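Local atomic coordinates of putative isomerase YbhH (Escherichia coli, PDB entry 6OTV), a protein that probably catalyses an isomerisation and belongs to the PrpF family, whose fold is that of the diaminopimelate epimerases. Residues 261-266 and 298-303; 284-289 and 317-322; 190-193 and 197-200; 206-211 and 221-226; 265-268 and 273-276. One frame throughout, in Å; residues are numbered along the deposited sequence. Where two conformers were deposited one is given.

Contact 1: residues 261-266 and 298-303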
# COMPACT_ATOMS: atom_id res chain seq x y z
N GLY A 261 19.32 -25.54 8.62
CA GLY A 261 18.48 -24.36 8.63
C GLY A 261 18.58 -23.59 9.93
O GLY A 261 19.44 -23.83 10.78
N ALA A 262 17.66 -22.64 10.08
CA ALA A 262 17.62 -21.80 11.27
C ALA A 262 16.80 -22.40 12.41
O ALA A 262 17.12 -22.15 13.58
CB ALA A 262 17.06 -20.41 10.93
N ILE A 263 15.77 -23.18 12.10
CA ILE A 263 14.85 -23.67 13.11
C ILE A 263 14.01 -24.79 12.50
O ILE A 263 13.85 -24.85 11.28
CB ILE A 263 13.97 -22.50 13.64
CG1 ILE A 263 13.17 -22.91 14.88
CG2 ILE A 263 13.06 -21.99 12.55
CD1 ILE A 263 12.48 -21.75 15.55
N ASN A 264 13.49 -25.67 13.35
CA ASN A 264 12.57 -26.72 12.95
C ASN A 264 11.24 -26.49 13.65
O ASN A 264 11.21 -26.14 14.83
CB ASN A 264 13.14 -28.10 13.30
CG ASN A 264 12.11 -29.21 13.15
OD1 ASN A 264 11.80 -29.64 12.03
ND2 ASN A 264 11.57 -29.67 14.27
N VAL A 265 10.14 -26.69 12.93
CA VAL A 265 8.83 -26.35 13.46
C VAL A 265 7.85 -27.50 13.22
O VAL A 265 8.02 -28.32 12.31
CB VAL A 265 8.26 -25.04 12.86
CG1 VAL A 265 9.23 -23.88 13.07
CG2 VAL A 265 7.92 -25.22 11.39
N ARG A 266 6.83 -27.55 14.07
CA ARG A 266 5.66 -28.41 13.89
C ARG A 266 4.44 -27.51 13.99
O ARG A 266 4.14 -26.98 15.07
CB ARG A 266 5.62 -29.53 14.93
CG ARG A 266 6.68 -30.60 14.72
CD ARG A 266 6.51 -31.28 13.37
NE ARG A 266 7.52 -32.31 13.12
CZ ARG A 266 8.68 -32.10 12.50
NH1 ARG A 266 8.99 -30.89 12.05
NH2 ARG A 266 9.53 -33.10 12.32
N GLN A 298 16.02 -18.43 22.93
CA GLN A 298 16.46 -19.42 23.90
C GLN A 298 16.53 -20.83 23.33
O GLN A 298 16.91 -21.76 24.05
CB GLN A 298 15.53 -19.43 25.12
CG GLN A 298 15.23 -18.07 25.71
CD GLN A 298 14.25 -18.15 26.87
OE1 GLN A 298 13.80 -19.24 27.24
NE2 GLN A 298 13.91 -17.00 27.44
N ILE A 299 16.16 -21.01 22.06
CA ILE A 299 16.05 -22.33 21.45
C ILE A 299 17.06 -22.51 20.33
O ILE A 299 17.76 -23.53 20.27
CB ILE A 299 14.61 -22.59 20.93
CG1 ILE A 299 13.59 -22.33 22.04
CG2 ILE A 299 14.48 -24.01 20.40
CD1 ILE A 299 13.84 -23.11 23.32
N VAL A 300 17.17 -21.54 19.44
CA VAL A 300 18.03 -21.64 18.27
C VAL A 300 19.04 -20.50 18.31
O VAL A 300 18.79 -19.46 18.95
CB VAL A 300 17.22 -21.63 16.95
CG1 VAL A 300 16.19 -22.75 16.96
CG2 VAL A 300 16.56 -20.28 16.74
N PRO A 301 20.19 -20.66 17.66
CA PRO A 301 21.15 -19.55 17.59
C PRO A 301 20.58 -18.35 16.85
O PRO A 301 19.63 -18.46 16.07
CB PRO A 301 22.34 -20.16 16.83
CG PRO A 301 22.18 -21.63 16.98
CD PRO A 301 20.70 -21.88 17.01
N SER A 302 21.18 -17.19 17.10
CA SER A 302 20.74 -15.96 16.46
C SER A 302 20.95 -16.03 14.95
O SER A 302 21.90 -16.65 14.46
CB SER A 302 21.48 -14.76 17.05
OG SER A 302 22.87 -14.87 16.82
N VAL A 303 20.05 -15.37 14.22
CA VAL A 303 20.07 -15.44 12.76
C VAL A 303 20.32 -14.06 12.16
O VAL A 303 20.92 -13.94 11.09
CB VAL A 303 18.75 -16.04 12.23
CG1 VAL A 303 18.57 -17.46 12.74
CG2 VAL A 303 17.56 -15.17 12.63
O HOH W 1 19.45 -20.39 13.99

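Contact 2: residues 284-289 and 317-322. With EDO (1,2-ethanediol), chain O.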
# COMPACT_ATOMS: atom_id res chain seq x y z
N ALA A 284 5.62 -15.66 10.55
CA ALA A 284 5.59 -15.41 11.99
C ALA A 284 6.81 -16.00 12.68
O ALA A 284 7.46 -15.34 13.50
CB ALA A 284 4.30 -15.97 12.59
N ILE A 285 7.15 -17.25 12.35
CA ILE A 285 8.26 -17.93 13.01
C ILE A 285 9.58 -17.26 12.66
O ILE A 285 10.42 -17.01 13.53
CB ILE A 285 8.28 -19.42 12.64
CG1 ILE A 285 6.98 -20.09 13.10
CG2 ILE A 285 9.49 -20.11 13.24
CD1 ILE A 285 6.64 -21.33 12.31
N SER A 286 9.79 -16.96 11.37
CA SER A 286 11.03 -16.29 10.97
C SER A 286 11.15 -14.92 11.63
O SER A 286 12.25 -14.49 11.99
CB SER A 286 11.09 -16.17 9.45
OG SER A 286 10.02 -15.37 8.96
N SER A 287 10.02 -14.23 11.81
CA SER A 287 10.04 -12.93 12.47
C SER A 287 10.51 -13.05 13.92
O SER A 287 11.32 -12.24 14.39
CB SER A 287 8.66 -12.28 12.41
OG SER A 287 8.28 -12.01 11.08
N SER A 288 10.00 -14.05 14.64
CA SER A 288 10.43 -14.24 16.02
C SER A 288 11.92 -14.56 16.10
O SER A 288 12.56 -14.24 17.11
CB SER A 288 9.62 -15.36 16.68
OG SER A 288 9.93 -16.62 16.11
N CYS A 289 12.48 -15.17 15.06
CA CYS A 289 13.92 -15.40 15.04
C CYS A 289 14.70 -14.09 14.98
O CYS A 289 15.81 -14.00 15.52
CB CYS A 289 14.31 -16.29 13.86
SG CYS A 289 13.73 -18.00 13.97
N LEU A 317 11.83 -24.18 4.05
CA LEU A 317 11.33 -23.00 3.35
C LEU A 317 12.21 -21.81 3.70
O LEU A 317 12.51 -21.58 4.88
CB LEU A 317 9.87 -22.72 3.71
CG LEU A 317 9.05 -21.77 2.84
CD1 LEU A 317 9.03 -20.39 3.44
CD2 LEU A 317 9.57 -21.73 1.41
N ASP A 318 12.64 -21.07 2.68
CA ASP A 318 13.46 -19.88 2.87
C ASP A 318 12.57 -18.64 2.98
O ASP A 318 11.72 -18.41 2.12
CB ASP A 318 14.45 -19.71 1.72
CG ASP A 318 15.65 -20.62 1.84
OD1 ASP A 318 16.18 -20.78 2.96
OD2 ASP A 318 16.07 -21.19 0.80
N VAL A 319 12.77 -17.87 4.04
CA VAL A 319 12.10 -16.59 4.23
C VAL A 319 13.17 -15.51 4.32
O VAL A 319 14.08 -15.61 5.14
CB VAL A 319 11.21 -16.56 5.48
CG1 VAL A 319 10.47 -15.23 5.58
CG2 VAL A 319 10.23 -17.72 5.47
N HIS A 320 13.07 -14.50 3.45
CA HIS A 320 13.97 -13.36 3.49
C HIS A 320 13.34 -12.26 4.33
O HIS A 320 12.23 -11.81 4.03
CB HIS A 320 14.29 -12.86 2.08
CG HIS A 320 15.28 -11.74 2.06
ND1 HIS A 320 14.91 -10.42 1.91
CD2 HIS A 320 16.63 -11.74 2.18
CE1 HIS A 320 15.99 -9.66 1.93
NE2 HIS A 320 17.05 -10.43 2.09
N LEU A 321 14.04 -11.84 5.37
CA LEU A 321 13.60 -10.76 6.23
C LEU A 321 14.41 -9.50 5.96
O LEU A 321 15.54 -9.55 5.47
CB LEU A 321 13.72 -11.15 7.71
CG LEU A 321 12.67 -12.11 8.25
CD1 LEU A 321 12.74 -12.15 9.77
CD2 LEU A 321 11.28 -11.69 7.80
N SER A 322 13.82 -8.36 6.30
CA SER A 322 14.40 -7.05 6.02
C SER A 322 13.65 -6.01 6.83
O SER A 322 12.44 -6.14 7.07
CB SER A 322 14.31 -6.73 4.52
OG SER A 322 14.45 -5.34 4.28
C1 EDO O . 10.90 -1.40 5.26
O1 EDO O . 11.10 -1.72 6.65
C2 EDO O . 11.04 -2.64 4.39
O2 EDO O . 12.40 -3.09 4.39

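Contact 3: residues 190-193 and 197-200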
# COMPACT_ATOMS: atom_id res chain seq x y z
N THR A 190 5.96 -17.56 23.21
CA THR A 190 5.95 -16.24 22.59
C THR A 190 4.68 -16.09 21.77
O THR A 190 4.38 -16.92 20.91
CB THR A 190 7.18 -16.02 21.70
OG1 THR A 190 8.32 -15.76 22.53
CG2 THR A 190 6.95 -14.83 20.77
N CYS A 191 3.93 -15.02 22.05
CA CYS A 191 2.72 -14.69 21.31
C CYS A 191 3.05 -13.57 20.33
O CYS A 191 3.41 -12.47 20.74
CB CYS A 191 1.60 -14.28 22.25
SG CYS A 191 1.13 -15.57 23.42
N ILE A 192 2.93 -13.86 19.03
CA ILE A 192 3.28 -12.91 17.99
C ILE A 192 2.23 -12.97 16.89
O ILE A 192 1.67 -14.03 16.59
CB ILE A 192 4.70 -13.17 17.44
CG1 ILE A 192 5.14 -12.05 16.49
CG2 ILE A 192 4.78 -14.52 16.75
CD1 ILE A 192 6.57 -12.17 16.03
N ASP A 193 1.94 -11.81 16.30
CA ASP A 193 0.96 -11.66 15.23
C ASP A 193 1.68 -11.08 14.02
O ASP A 193 1.74 -9.86 13.85
CB ASP A 193 -0.20 -10.77 15.70
CG ASP A 193 -1.36 -10.75 14.71
OD1 ASP A 193 -1.34 -11.51 13.73
OD2 ASP A 193 -2.30 -9.96 14.94
N PRO A 197 -1.59 -14.97 13.65
CA PRO A 197 -1.41 -15.07 15.11
C PRO A 197 -0.98 -16.49 15.47
O PRO A 197 -1.68 -17.46 15.18
CB PRO A 197 -2.81 -14.75 15.66
CG PRO A 197 -3.54 -14.09 14.53
CD PRO A 197 -2.99 -14.69 13.28
N VAL A 198 0.20 -16.60 16.09
CA VAL A 198 0.73 -17.89 16.50
C VAL A 198 1.24 -17.79 17.93
O VAL A 198 1.59 -16.71 18.41
CB VAL A 198 1.86 -18.40 15.57
CG1 VAL A 198 1.38 -18.49 14.12
CG2 VAL A 198 3.09 -17.52 15.69
N VAL A 199 1.27 -18.93 18.61
CA VAL A 199 1.91 -19.06 19.91
C VAL A 199 3.06 -20.05 19.75
O VAL A 199 2.85 -21.21 19.39
CB VAL A 199 0.91 -19.50 21.00
CG1 VAL A 199 -0.00 -20.61 20.49
CG2 VAL A 199 1.66 -19.95 22.25
N ILE A 200 4.27 -19.57 19.99
CA ILE A 200 5.48 -20.34 19.74
C ILE A 200 5.88 -21.05 21.02
O ILE A 200 6.14 -20.41 22.04
CB ILE A 200 6.61 -19.43 19.23
CG1 ILE A 200 6.20 -18.82 17.89
CG2 ILE A 200 7.91 -20.20 19.11
CD1 ILE A 200 7.09 -17.71 17.43

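Contact 4: residues 206-211 and 221-226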
# COMPACT_ATOMS: atom_id res chain seq x y z
N LEU A 206 7.31 -29.60 26.27
CA LEU A 206 6.16 -30.49 26.30
C LEU A 206 6.57 -31.96 26.19
O LEU A 206 5.75 -32.81 25.85
CB LEU A 206 5.18 -30.13 25.18
CG LEU A 206 4.59 -28.72 25.24
CD1 LEU A 206 3.49 -28.57 24.20
CD2 LEU A 206 4.06 -28.39 26.63
N GLY A 207 7.84 -32.26 26.47
CA GLY A 207 8.30 -33.63 26.43
C GLY A 207 8.49 -34.21 25.05
O GLY A 207 8.48 -35.43 24.89
N LYS A 208 8.66 -33.36 24.04
CA LYS A 208 8.83 -33.79 22.66
C LYS A 208 10.15 -33.28 22.11
O LYS A 208 10.64 -32.22 22.49
CB LYS A 208 7.67 -33.29 21.78
CG LYS A 208 6.35 -33.97 22.08
CD LYS A 208 6.46 -35.47 21.84
CE LYS A 208 5.18 -36.18 22.20
NZ LYS A 208 5.24 -37.64 21.91
N THR A 209 10.74 -34.07 21.20
CA THR A 209 11.94 -33.61 20.52
C THR A 209 11.61 -32.51 19.51
O THR A 209 12.42 -31.60 19.30
CB THR A 209 12.63 -34.77 19.80
OG1 THR A 209 11.84 -35.15 18.66
CG2 THR A 209 12.78 -35.96 20.73
N GLY A 210 10.43 -32.57 18.91
CA GLY A 210 10.05 -31.68 17.84
C GLY A 210 10.30 -32.23 16.45
O GLY A 210 9.92 -31.59 15.47
N TYR A 211 10.91 -33.41 16.34
CA TYR A 211 11.21 -34.01 15.06
C TYR A 211 10.29 -35.18 14.74
O TYR A 211 10.49 -35.87 13.73
CB TYR A 211 12.68 -34.46 15.01
CG TYR A 211 13.63 -33.36 15.44
CD1 TYR A 211 13.92 -32.30 14.60
CD2 TYR A 211 14.23 -33.38 16.70
CE1 TYR A 211 14.78 -31.29 14.98
CE2 TYR A 211 15.09 -32.38 17.09
CZ TYR A 211 15.36 -31.34 16.24
OH TYR A 211 16.22 -30.33 16.62
N LYS A 221 -2.49 -37.98 22.41
CA LYS A 221 -3.63 -37.18 22.86
C LYS A 221 -3.30 -36.37 24.10
O LYS A 221 -3.90 -35.31 24.33
CB LYS A 221 -4.84 -38.08 23.11
CG LYS A 221 -5.84 -38.10 21.96
CD LYS A 221 -5.20 -38.56 20.65
CE LYS A 221 -6.13 -38.37 19.47
NZ LYS A 221 -6.47 -36.94 19.24
N ALA A 222 -2.36 -36.84 24.92
CA ALA A 222 -1.93 -36.06 26.08
C ALA A 222 -1.18 -34.81 25.64
O ALA A 222 -1.30 -33.75 26.28
CB ALA A 222 -1.07 -36.92 27.00
N LEU A 223 -0.40 -34.90 24.56
CA LEU A 223 0.28 -33.72 24.03
C LEU A 223 -0.72 -32.72 23.46
O LEU A 223 -0.61 -31.51 23.70
CB LEU A 223 1.30 -34.13 22.96
CG LEU A 223 1.87 -32.98 22.11
CD1 LEU A 223 2.71 -32.04 22.96
CD2 LEU A 223 2.67 -33.52 20.94
N LEU A 224 -1.69 -33.21 22.68
CA LEU A 224 -2.69 -32.33 22.10
C LEU A 224 -3.51 -31.62 23.18
O LEU A 224 -3.97 -30.50 22.96
CB LEU A 224 -3.61 -33.12 21.17
CG LEU A 224 -2.92 -33.86 20.02
CD1 LEU A 224 -3.96 -34.54 19.13
CD2 LEU A 224 -2.04 -32.93 19.21
N ALA A 225 -3.68 -32.26 24.33
CA ALA A 225 -4.37 -31.60 25.44
C ALA A 225 -3.51 -30.49 26.04
O ALA A 225 -4.00 -29.39 26.30
CB ALA A 225 -4.76 -32.62 26.50
N ARG A 226 -2.22 -30.77 26.26
CA ARG A 226 -1.33 -29.75 26.79
C ARG A 226 -1.18 -28.58 25.83
O ARG A 226 -1.06 -27.43 26.27
CB ARG A 226 0.04 -30.36 27.11
CG ARG A 226 0.14 -30.99 28.48
CD ARG A 226 1.56 -31.43 28.80
NE ARG A 226 1.76 -31.64 30.23
CZ ARG A 226 1.50 -32.78 30.87
NH1 ARG A 226 1.04 -33.83 30.21
NH2 ARG A 226 1.72 -32.86 32.18

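Contact 5: residues 265-268 and 273-276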
# COMPACT_ATOMS: atom_id res chain seq x y z
N VAL A 265 10.14 -26.69 12.93
CA VAL A 265 8.83 -26.35 13.46
C VAL A 265 7.85 -27.50 13.22
O VAL A 265 8.02 -28.32 12.31
CB VAL A 265 8.26 -25.04 12.86
CG1 VAL A 265 9.23 -23.88 13.07
CG2 VAL A 265 7.92 -25.22 11.39
N ARG A 266 6.83 -27.55 14.07
CA ARG A 266 5.66 -28.41 13.89
C ARG A 266 4.44 -27.51 13.99
O ARG A 266 4.14 -26.98 15.07
CB ARG A 266 5.62 -29.53 14.93
CG ARG A 266 6.68 -30.60 14.72
CD ARG A 266 6.51 -31.28 13.37
NE ARG A 266 7.52 -32.31 13.12
CZ ARG A 266 8.68 -32.10 12.50
NH1 ARG A 266 8.99 -30.89 12.05
NH2 ARG A 266 9.53 -33.10 12.32
N TYR A 267 3.73 -27.34 12.88
CA TYR A 267 2.69 -26.33 12.73
C TYR A 267 1.32 -26.96 12.96
O TYR A 267 0.91 -27.85 12.21
CB TYR A 267 2.77 -25.70 11.34
CG TYR A 267 1.90 -24.49 11.10
CD1 TYR A 267 2.23 -23.26 11.66
CD2 TYR A 267 0.78 -24.56 10.29
CE1 TYR A 267 1.44 -22.14 11.44
CE2 TYR A 267 -0.02 -23.44 10.06
CZ TYR A 267 0.32 -22.24 10.64
OH TYR A 267 -0.46 -21.13 10.41
N PHE A 268 0.62 -26.51 13.99
CA PHE A 268 -0.69 -27.05 14.33
C PHE A 268 -1.79 -26.12 13.83
O PHE A 268 -1.69 -24.90 13.92
CB PHE A 268 -0.81 -27.27 15.84
CG PHE A 268 -0.05 -28.48 16.32
CD1 PHE A 268 -0.67 -29.71 16.41
CD2 PHE A 268 1.29 -28.38 16.66
CE1 PHE A 268 0.02 -30.83 16.85
CE2 PHE A 268 2.00 -29.49 17.09
CZ PHE A 268 1.36 -30.72 17.19
N CYS A 273 -1.47 -31.62 13.19
CA CYS A 273 -0.13 -31.19 12.79
C CYS A 273 -0.07 -31.07 11.27
O CYS A 273 -0.35 -32.04 10.55
CB CYS A 273 0.93 -32.16 13.30
SG CYS A 273 2.64 -31.64 12.96
N HIS A 274 0.31 -29.89 10.79
CA HIS A 274 0.49 -29.67 9.36
C HIS A 274 1.58 -30.59 8.82
O HIS A 274 2.63 -30.76 9.44
CB HIS A 274 0.85 -28.20 9.11
CG HIS A 274 0.57 -27.70 7.73
ND1 HIS A 274 1.07 -28.30 6.59
CD2 HIS A 274 -0.14 -26.62 7.30
CE1 HIS A 274 0.67 -27.63 5.53
NE2 HIS A 274 -0.06 -26.61 5.93
N ARG A 275 1.32 -31.20 7.66
CA ARG A 275 2.31 -32.05 7.01
C ARG A 275 3.50 -31.25 6.50
O ARG A 275 4.58 -31.81 6.31
CB ARG A 275 1.67 -32.82 5.86
CG ARG A 275 0.45 -33.64 6.27
CD ARG A 275 0.82 -35.08 6.58
NE ARG A 275 0.75 -35.93 5.39
CZ ARG A 275 1.79 -36.21 4.60
NH1 ARG A 275 2.98 -35.72 4.88
NH2 ARG A 275 1.62 -36.99 3.54
N ALA A 276 3.32 -29.95 6.26
CA ALA A 276 4.41 -29.07 5.86
C ALA A 276 4.40 -27.83 6.74
O ALA A 276 4.59 -27.92 7.96
CB ALA A 276 4.30 -28.70 4.38
O HOH W 2 4.06 -28.83 10.70

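Contact 1: residues 261-266 and 298-303
V300 sets its isopropyl group against the start of strand 263-267, and this is the tight half of the contact. The segment 298-303 belongs to the loop leading from helix 279-290 to strand 306-312, so this is loop packing over a strand's beginning. V300 CB stands 3.4 Å from A262 O, with both methyls close to the same oxygen, and V300 CG1 continues to I263 CG1 at 3.7 Å. The isoleucine side chain is extended, CG1 lying opposite the backbone N (chi1 -170°), and crosses the valine at about a right angle; its CB-CG1-CD1 edge passes V300 CG1, which is within 4.1 Å of all three. Toward solvent the fit is looser. A262 CB and V303 CG1, on partly exposed residues, touch methyl to methyl at 3.8 Å, and a water fills in between the backbones, donating to A262 O at 2.9 Å and to P301 O at 2.8 Å. That water supplies the polar link, since no direct hydrogen bond spans the segments. A262 and V303 both rest on I308 of strand 306-312, while I263 is packed among I254 of strand 250-255, I310 of strand 306-312 and I285 of helix 279-290.

Contact 2: residues 284-289 and 317-322
Helix 279-290 lies against strand 315-322, an arrangement consistent with the diaminopimelate epimerase fold, in which strands curl around a central helix; S286 makes the main contact, with V319 and L321. The local axes pass 9.2 Å apart at 51°. S286 OG approaches V319 CG1 to 3.4 Å, and S286 CB lies 4.0 Å from the same methyl. L321 lies against the same turn, its CD1 within 3.3 Å of S286 O and 3.9 Å of S287 CA, while CD2 faces S286 OG. The serine hydroxyls are not spent on the strand. S286 OG, held between the backbone N and the carbonyl carbon (chi1 62°), bonds to A282 O and I283 O, and S287 OG bonds to I283 O. On the side away from the strand, S288 OG donates to I285 O at 2.7 Å, an oxygen that also accepts C289 N. At the strand's end, S322 OG is hydrogen-bonded to O2 of an ethanediol, probably from the crystallisation liquor, at 3.0 Å. Serines whose hydroxyls are satisfied by their own helix offer small flanks to aliphatic neighbours, and thus a run of serines can be buried against the apolar face of the strand, formed here by V319 and L321.

Contact 3: residues 190-193 and 197-200
T190 and I192 pair with I200 and V198 through four backbone hydrogen bonds, which hold the two strands antiparallel with local axes 4.8 Å apart at 160°. The bonds between I192 and V198 are nearly straight, V198 N reaching I192 O at 3.0 Å and I192 N reaching V198 O at 3.2 Å. In the T190-I200 pair, I200 N donates to T190 O at 2.8 Å, and T190 N returns to a lone pair of I200 O. C191 with V199 and D193 with P197 are the non-hydrogen-bonded pairs; a proline, having no N-H to give, costs no bond to strand 187-193 at such a position. V199 CA adds a C-H...O contact to T190 O.

On the face of T190, I192, V198 and I200, I192 CG2 is the meeting point: it lies 3.6 Å from V198 CG2, the two chains side by side, and 4.0 Å from I200 CD1, which arrives at a slant. This face packs on helix 279-290 through A284 and S288. On the other face D193 lies alongside the proline, OD1 3.5 Å from P197 CG. With CG opposite the backbone N (chi1 -171°), its carboxylate is gripped by T171 N and K170 N at OD2 and by T169 OG1 at OD1, while C191 and V199 rest on A234 of helix 221-237. Paired rungs closed by a three-residue connection are typical of a beta hairpin, here buried with a helix against each face.

Contact 4: residues 206-211 and 221-226
L223 leans from its helix toward the loop residues L206 and K208, and its two methyls divide the work. From CB the chain leaves with CG opposite the backbone N (chi1 168°), and at CG it forks. CD1 meets L206 at two points, CB and CD1, each at 3.8 Å, the two leucines lying roughly at right angles. CD2 turns to K208, where it meets CG at 3.9 Å and CE at 3.9 Å. The bend at the second torsion (chi2 -60°) turns the outer lysine chain, which then runs extended to NZ and passes CD2 obliquely. Beyond CE the lysine changes character: NZ forms a salt bridge with D220 OD2, while D220 OD1 accepts L223 N, and so one carboxylate ties the loop to the first turn of the helix. On the exposed side R226 only brushes L206, its CD 4.5 Å from L206 CD2. The loop then tightens into an ST turn, Y211 N donating to T209 OG1 at 3.0 Å. L206 also rests on I227 and I230 of helix 221-237 and on L253 of strand 250-255, which places it between helix and sheet, and G210 O takes a hydrogen bond from N264 ND2 of strand 263-267.

Contact 5: residues 265-268 and 273-276
C273 lies over one face of the F268 ring, its CB 3.9 Å from F268 CE1. The sulfur stands farther off, above the same ring, with SG 4.7 Å from the centroid and 18° from the normal, a Cys sulfur-aromatic contact. Because SG is opposite the backbone N (chi1 -176°), it also reaches the aliphatic part of R266, 3.9 Å from CD. The backbone N of C273 is held by D218 OD1 of helix 214-219, which joins this packing to a neighbouring helix.

At H274 the main chain takes over: H274 N donates to Y267 O at 2.6 Å, a short and nearly straight bond, and C273 CA adds a C-H...O contact to the same oxygen. F268 with C273 thus turns the chain back on the end of strand 263-267 just before helix 279-290 begins, a single beta bridge closing the turn, without a second regular strand. The side chain of H274 has its CB at the edge of the Y267 ring, in its plane, and its CD2 3.7 Å from Y267 CD2; the two rings are inclined at 57°. A phosphate lies about 4 Å from the H274 side chain and an acetate about 4 Å from that of Y267; both ions probably come from the crystallisation liquor, though they may mark a pocket.

R275 turns away, with its carbonyl O bonded to S314 OG. A276 N then donates to H274 ND1 at 2.8 Å, which restrains rotation of the imidazole. A water accepts from Y267 N at 2.7 Å and donates to H274 O and A276 O.

Contacts 2, 3 and 5 are the buried ones, whereas contacts 1 and 4 are partly open. Helix 279-290 links contacts 1, 2, 3 and 5, and contact 4 stands apart from it: contact 2 is built on the helix, I285 touches V265 of contacts 1 and 5, and A284 and S288 pack on the hairpin of contact 3. Contacts 1 and 5 share V265 and R266 on strand 263-267, from which the N264 and R266 side chains reach the loop of contact 4. Chemistry follows place. Contact 3 is a ladder of backbone bonds, contact 2 joins serine flanks to aliphatic chains, contact 4 ends an apolar cluster in a lysine salt bridge, and contacts 1 and 5 each use a bridging water, contact 5 adding aromatic packing.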